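Local coordinates for shikimate dehydrogenase (NADP(+)) (Peptoclostridium difficile, PDB 5DZS), which probably catalyses the reversible NADPH-linked reduction of 3-dehydroshikimate to shikimate, the fourth step of seven in chorismate biosynthesis, at residues N99-G104 and G127-A132; G5-K10 and K34-S39. One frame throughout, in Å; residues are numbered along the deposited sequence. Where two conformers were deposited one is given.

Interaction 1. Residues N99-G104 and G127-A132; sequences NTDYFG and GGASKA. With SO4 (sulfate ion), chain D.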
loop_
_atom_site.group_PDB
_atom_site.type_symbol
_atom_site.label_atom_id
_atom_site.label_comp_id
_atom_site.label_asym_id
_atom_site.label_seq_id
_atom_site.Cartn_x
_atom_site.Cartn_y
_atom_site.Cartn_z
ATOM N N ASN B 99 -5.469 -7.087 -5.488
ATOM C CA ASN B 99 -6.690 -6.978 -6.268
ATOM C C ASN B 99 -7.308 -5.631 -6.069
ATOM O O ASN B 99 -7.788 -5.309 -4.966
ATOM C CB ASN B 99 -7.661 -8.079 -5.910
ATOM C CG ASN B 99 -8.857 -8.089 -6.838
ATOM O OD1 ASN B 99 -9.472 -7.034 -7.066
ATOM N ND2 ASN B 99 -9.191 -9.242 -7.369
ATOM N N THR B 100 -7.320 -4.828 -7.116
ATOM C CA THR B 100 -7.950 -3.545 -7.017
ATOM C C THR B 100 -9.437 -3.579 -7.461
ATOM O O THR B 100 -10.058 -2.495 -7.529
ATOM C CB THR B 100 -7.271 -2.609 -7.926
ATOM O OG1 THR B 100 -7.518 -3.089 -9.269
ATOM C CG2 THR B 100 -5.751 -2.499 -7.609
ATOM N N ASP B 101 -10.026 -4.756 -7.754
ATOM C CA ASP B 101 -11.450 -4.805 -8.217
ATOM C C ASP B 101 -12.483 -4.278 -7.208
ATOM O O ASP B 101 -13.440 -3.571 -7.602
ATOM C CB ASP B 101 -11.874 -6.220 -8.696
ATOM C CG ASP B 101 -11.448 -6.522 -10.130
ATOM O OD1 ASP B 101 -11.121 -5.584 -10.874
ATOM O OD2 ASP B 101 -11.475 -7.717 -10.527
ATOM N N TYR B 102 -12.363 -4.649 -5.936
ATOM C CA TYR B 102 -13.282 -4.145 -4.905
ATOM C C TYR B 102 -13.127 -2.620 -4.812
ATOM O O TYR B 102 -14.119 -1.896 -4.788
ATOM C CB TYR B 102 -12.989 -4.831 -3.556
ATOM C CG TYR B 102 -13.883 -4.517 -2.378
ATOM C CD1 TYR B 102 -13.755 -3.313 -1.673
ATOM C CD2 TYR B 102 -14.775 -5.455 -1.900
ATOM C CE1 TYR B 102 -14.536 -3.043 -0.572
ATOM C CE2 TYR B 102 -15.554 -5.194 -0.784
ATOM C CZ TYR B 102 -15.426 -3.979 -0.128
ATOM O OH TYR B 102 -16.202 -3.725 0.978
ATOM N N PHE B 103 -11.886 -2.141 -4.764
ATOM C CA PHE B 103 -11.613 -0.697 -4.689
ATOM C C PHE B 103 -12.214 0.103 -5.847
ATOM O O PHE B 103 -12.878 1.135 -5.620
ATOM C CB PHE B 103 -10.107 -0.419 -4.602
ATOM C CG PHE B 103 -9.764 1.006 -4.878
ATOM C CD1 PHE B 103 -9.759 1.946 -3.853
ATOM C CD2 PHE B 103 -9.529 1.431 -6.169
ATOM C CE1 PHE B 103 -9.484 3.280 -4.122
ATOM C CE2 PHE B 103 -9.263 2.759 -6.441
ATOM C CZ PHE B 103 -9.243 3.684 -5.414
ATOM N N GLY B 104 -12.022 -0.387 -7.076
ATOM C CA GLY B 104 -12.528 0.287 -8.265
ATOM C C GLY B 104 -14.046 0.331 -8.289
ATOM O O GLY B 104 -14.625 1.336 -8.733
ATOM N N GLY B 127 -16.611 -14.808 -12.913
ATOM C CA GLY B 127 -15.150 -14.672 -12.875
ATOM C C GLY B 127 -14.653 -13.941 -11.637
ATOM O O GLY B 127 -15.375 -13.819 -10.649
ATOM N N GLY B 128 -13.414 -13.452 -11.686
ATOM C CA GLY B 128 -12.835 -12.723 -10.553
ATOM C C GLY B 128 -13.558 -11.422 -10.260
ATOM O O GLY B 128 -13.731 -11.033 -9.094
ATOM N N ALA B 129 -13.944 -10.729 -11.327
ATOM C CA ALA B 129 -14.721 -9.467 -11.244
ATOM C C ALA B 129 -16.044 -9.676 -10.514
ATOM O O ALA B 129 -16.433 -8.886 -9.650
ATOM C CB ALA B 129 -14.944 -8.897 -12.632
ATOM N N SER B 130 -16.723 -10.762 -10.852
ATOM C CA SER B 130 -17.941 -11.148 -10.194
ATOM C C SER B 130 -17.716 -11.378 -8.694
ATOM O O SER B 130 -18.560 -11.002 -7.874
ATOM C CB SER B 130 -18.474 -12.428 -10.844
ATOM O OG SER B 130 -19.626 -12.927 -10.200
ATOM N N LYS B 131 -16.584 -12.000 -8.342
ATOM C CA LYS B 131 -16.260 -12.282 -6.942
ATOM C C LYS B 131 -16.049 -10.982 -6.148
ATOM O O LYS B 131 -16.474 -10.868 -4.991
ATOM C CB LYS B 131 -15.021 -13.188 -6.837
ATOM C CG LYS B 131 -15.235 -14.635 -7.274
ATOM C CD LYS B 131 -13.927 -15.423 -7.225
ATOM C CE LYS B 131 -14.142 -16.909 -7.458
ATOM N NZ LYS B 131 -14.740 -17.229 -8.783
ATOM N N ALA B 132 -15.411 -10.008 -6.784
ATOM C CA ALA B 132 -15.167 -8.708 -6.159
ATOM C C ALA B 132 -16.470 -7.965 -5.973
ATOM O O ALA B 132 -16.679 -7.324 -4.946
ATOM C CB ALA B 132 -14.221 -7.876 -6.995
HETATM S S SO4 D . -11.149 -14.556 -14.580
HETATM O O1 SO4 D . -12.117 -13.454 -14.705
HETATM O O2 SO4 D . -11.688 -15.750 -15.319
HETATM O O3 SO4 D . -9.822 -14.212 -15.137
HETATM O O4 SO4 D . -11.013 -14.905 -13.153
#
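The flat groups of D101 and Y102 both come up to the start of helix 128-139, and neither stacks on it. The D101 carboxylate brings OD2 to the backbone of A129, 3.8 Å from its CA, with the methyl of A129 a little farther away. The Y102 ring meets the carbonyl of A132 obliquely, its CD2 lying 4.0 Å from A132 O. With CG of Y102 anti to the backbone N (chi1 -176°), the ring extends past this carbonyl, and its hydroxyl bonds to D139 farther along the same helix. The methyl of A132 packs tightly against the inner parts of both residues, its CB 3.3 Å from D101 CB and 3.9 Å from Y102 N. No hydrogen bond joins the segments; OD2 of D101 forms a salt bridge with K65, the predicted proton acceptor, and OD1 accepts from Q239. D101 and Q239 are both predicted shikimate ligands. Residues 127-132 form the glycine-rich turn and first helical turn that follow strand 120-124 in the Rossmann-type nucleotide-binding domain. At this helix start G128 N points to a sulfate, probably from the crystallisation liquor, and is shared between O1 at 3.3 Å (162°) and O4 at 3.2 Å (136°). G127 and G128 were modelled in two conformers, and these bonds belong to one of them. K65 N also bonds to the sulfate, consistent with an anion site close to where the cofactor phosphates would be expected. On the other side of the contact, OD1 of N99 is placed as in an Asx turn, but its modelled 2.4 Å to D101 N is too short to be taken at face value; ND2 of N99 is held by A84 O.

Interaction 2. Residues G5-K10 and K34-S39; sequences GLVGEK and KNFEIS
L6 is gripped from both sides of its peptide by the neighbouring strand: its N gives to K34 O at 3.1 Å. Its O accepts from F36 N at 2.7 Å, in a parallel ladder whose bonds alternate in sense, with 23° between the directions of residues 5-8 and 34-37. The ladder continues past a weak G8 N to F36 O bond to I38 N, which gives to G8 O at 3.0 Å. At the weak step F36 O also receives a CA-H contact from V7, 3.5 Å from its CA. K34 NZ folds back onto N35 O within its own strand.

The aromatic ring of F36, its CG beside the backbone N (chi1 -65°), reaches back to G5 and meets it obliquely, CE2 lying 3.5 Å from G5 CA, and F36 CB meets V7 CG2. On the face of L6, the side chain of N35 runs alongside the leucine, OD1 being 3.8 Å from L6 CD2. That oxygen is bonded to S14, a predicted shikimate ligand. At the C-terminal end of the pair, E37 OE2 lies 3.6 Å from K10 CA and accepts from L11 N, E9 pairs with K40, and I38 O is bonded to Y64.

The two strands are the parallel pair of a beta-alpha-beta unit whose crossover is helix 16-27, in the substrate-binding domain. Strand 31-37 is the outermost of its sheet in this chain, strand 57-60 bonds to the other edge of 2-8 through G5 and V7, and helix 46-53 packs against V7 and I38.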
loop_
_atom_site.group_PDB
_atom_site.type_symbol
_atom_site.label_atom_id
_atom_site.label_comp_id
_atom_site.label_asym_id
_atom_site.label_seq_id
_atom_site.Cartn_x
_atom_site.Cartn_y
_atom_site.Cartn_z
ATOM N N GLY B 5 2.952 -3.849 -17.742
ATOM C CA GLY B 5 2.019 -4.203 -18.783
ATOM C C GLY B 5 0.808 -4.934 -18.306
ATOM O O GLY B 5 0.611 -5.119 -17.092
ATOM N N LEU B 6 0.012 -5.357 -19.272
ATOM C CA LEU B 6 -1.252 -6.034 -19.043
ATOM C C LEU B 6 -1.195 -7.439 -19.610
ATOM O O LEU B 6 -0.943 -7.619 -20.806
ATOM C CB LEU B 6 -2.391 -5.260 -19.717
ATOM C CG LEU B 6 -3.780 -5.909 -19.690
ATOM C CD1 LEU B 6 -4.290 -6.103 -18.278
ATOM C CD2 LEU B 6 -4.758 -5.115 -20.536
ATOM N N VAL B 7 -1.447 -8.431 -18.746
ATOM C CA VAL B 7 -1.436 -9.829 -19.138
ATOM C C VAL B 7 -2.858 -10.351 -19.346
ATOM O O VAL B 7 -3.703 -10.243 -18.449
ATOM C CB VAL B 7 -0.733 -10.679 -18.077
ATOM C CG1 VAL B 7 -0.864 -12.176 -18.381
ATOM C CG2 VAL B 7 0.743 -10.275 -17.962
ATOM N N GLY B 8 -3.114 -10.919 -20.517
ATOM C CA GLY B 8 -4.427 -11.488 -20.834
ATOM C C GLY B 8 -4.297 -12.290 -22.099
ATOM O O GLY B 8 -3.239 -12.308 -22.709
ATOM N N GLU B 9 -5.369 -12.936 -22.525
ATOM C CA GLU B 9 -5.283 -13.800 -23.712
ATOM C C GLU B 9 -5.405 -13.014 -25.024
ATOM O O GLU B 9 -4.607 -13.211 -25.961
ATOM C CB GLU B 9 -6.341 -14.890 -23.607
ATOM C CG GLU B 9 -6.292 -15.943 -24.692
ATOM C CD GLU B 9 -7.414 -16.957 -24.538
ATOM O OE1 GLU B 9 -8.424 -16.650 -23.856
ATOM O OE2 GLU B 9 -7.287 -18.064 -25.106
ATOM N N LYS B 10 -6.377 -12.103 -25.065
ATOM C CA LYS B 10 -6.650 -11.262 -26.242
ATOM C C LYS B 10 -6.870 -9.846 -25.743
ATOM O O LYS B 10 -7.815 -9.605 -24.980
ATOM C CB LYS B 10 -7.918 -11.747 -26.955
ATOM C CG LYS B 10 -7.923 -13.220 -27.355
ATOM C CD LYS B 10 -6.861 -13.537 -28.397
ATOM C CE LYS B 10 -6.977 -14.985 -28.870
ATOM N NZ LYS B 10 -6.024 -15.299 -29.973
ATOM N N LYS B 34 2.843 -1.760 -21.785
ATOM C CA LYS B 34 2.316 -2.345 -23.009
ATOM C C LYS B 34 1.480 -3.586 -22.745
ATOM O O LYS B 34 1.499 -4.136 -21.655
ATOM C CB LYS B 34 3.398 -2.634 -24.030
ATOM C CG LYS B 34 4.185 -3.897 -23.793
ATOM C CD LYS B 34 5.152 -4.146 -24.959
ATOM C CE LYS B 34 5.732 -5.519 -24.868
ATOM N NZ LYS B 34 4.813 -6.601 -25.352
ATOM N N ASN B 35 0.775 -4.050 -23.739
ATOM C CA ASN B 35 0.065 -5.314 -23.637
ATOM C C ASN B 35 1.020 -6.490 -23.712
ATOM O O ASN B 35 1.957 -6.493 -24.528
ATOM C CB ASN B 35 -0.931 -5.447 -24.803
ATOM C CG ASN B 35 -2.166 -4.558 -24.648
ATOM O OD1 ASN B 35 -2.611 -4.281 -23.551
ATOM N ND2 ASN B 35 -2.691 -4.093 -25.775
ATOM N N PHE B 36 0.721 -7.515 -22.909
ATOM C CA PHE B 36 1.411 -8.788 -22.918
ATOM C C PHE B 36 0.363 -9.889 -23.208
ATOM O O PHE B 36 -0.146 -10.521 -22.292
ATOM C CB PHE B 36 2.099 -9.131 -21.594
ATOM C CG PHE B 36 3.238 -8.232 -21.200
ATOM C CD1 PHE B 36 4.356 -8.085 -22.019
ATOM C CD2 PHE B 36 3.237 -7.578 -19.984
ATOM C CE1 PHE B 36 5.434 -7.303 -21.611
ATOM C CE2 PHE B 36 4.320 -6.779 -19.599
ATOM C CZ PHE B 36 5.411 -6.662 -20.402
ATOM N N GLU B 37 0.043 -10.116 -24.459
ATOM C CA GLU B 37 -0.867 -11.208 -24.815
ATOM C C GLU B 37 -0.117 -12.517 -24.587
ATOM O O GLU B 37 1.000 -12.698 -25.083
ATOM C CB GLU B 37 -1.326 -11.086 -26.264
ATOM C CG GLU B 37 -2.248 -9.914 -26.556
ATOM C CD GLU B 37 -2.892 -10.015 -27.939
ATOM O OE1 GLU B 37 -2.261 -10.569 -28.873
ATOM O OE2 GLU B 37 -4.029 -9.551 -28.093
ATOM N N ILE B 38 -0.727 -13.436 -23.860
ATOM C CA ILE B 38 -0.113 -14.724 -23.580
ATOM C C ILE B 38 -1.174 -15.790 -23.641
ATOM O O ILE B 38 -2.251 -15.657 -23.042
ATOM C CB ILE B 38 0.601 -14.742 -22.209
ATOM C CG1 ILE B 38 1.698 -13.667 -22.166
ATOM C CG2 ILE B 38 1.176 -16.127 -21.916
ATOM C CD1 ILE B 38 2.397 -13.592 -20.836
ATOM N N SER B 39 -0.836 -16.863 -24.337
ATOM C CA SER B 39 -1.758 -17.963 -24.557
ATOM C C SER B 39 -1.945 -18.806 -23.284
ATOM O O SER B 39 -1.089 -18.831 -22.407
ATOM C CB SER B 39 -1.224 -18.855 -25.672
ATOM O OG SER B 39 -0.105 -19.608 -25.241
#

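How the interactions relate
From the N terminus, interaction 2 comes first: the chain leaves strand 2-8, passes through helix 16-27 and returns alongside as strand 31-37, closing its loop within the substrate-binding domain. The chain then completes that mixed sheet with strands 57-60, 74-75, 87-91 and 94-98 before interaction 1 opens. There 99-104, leading into helix 101-111, meets 127-132 at the head of the first Rossmann helix, and the loop between them includes strand 120-124. The two contacts are in series, neither nesting nor crossing, with nearest atoms about 10 Å apart. Interaction 2 ties together one sheet; interaction 1 links the helix after that sheet to the nucleotide-binding domain.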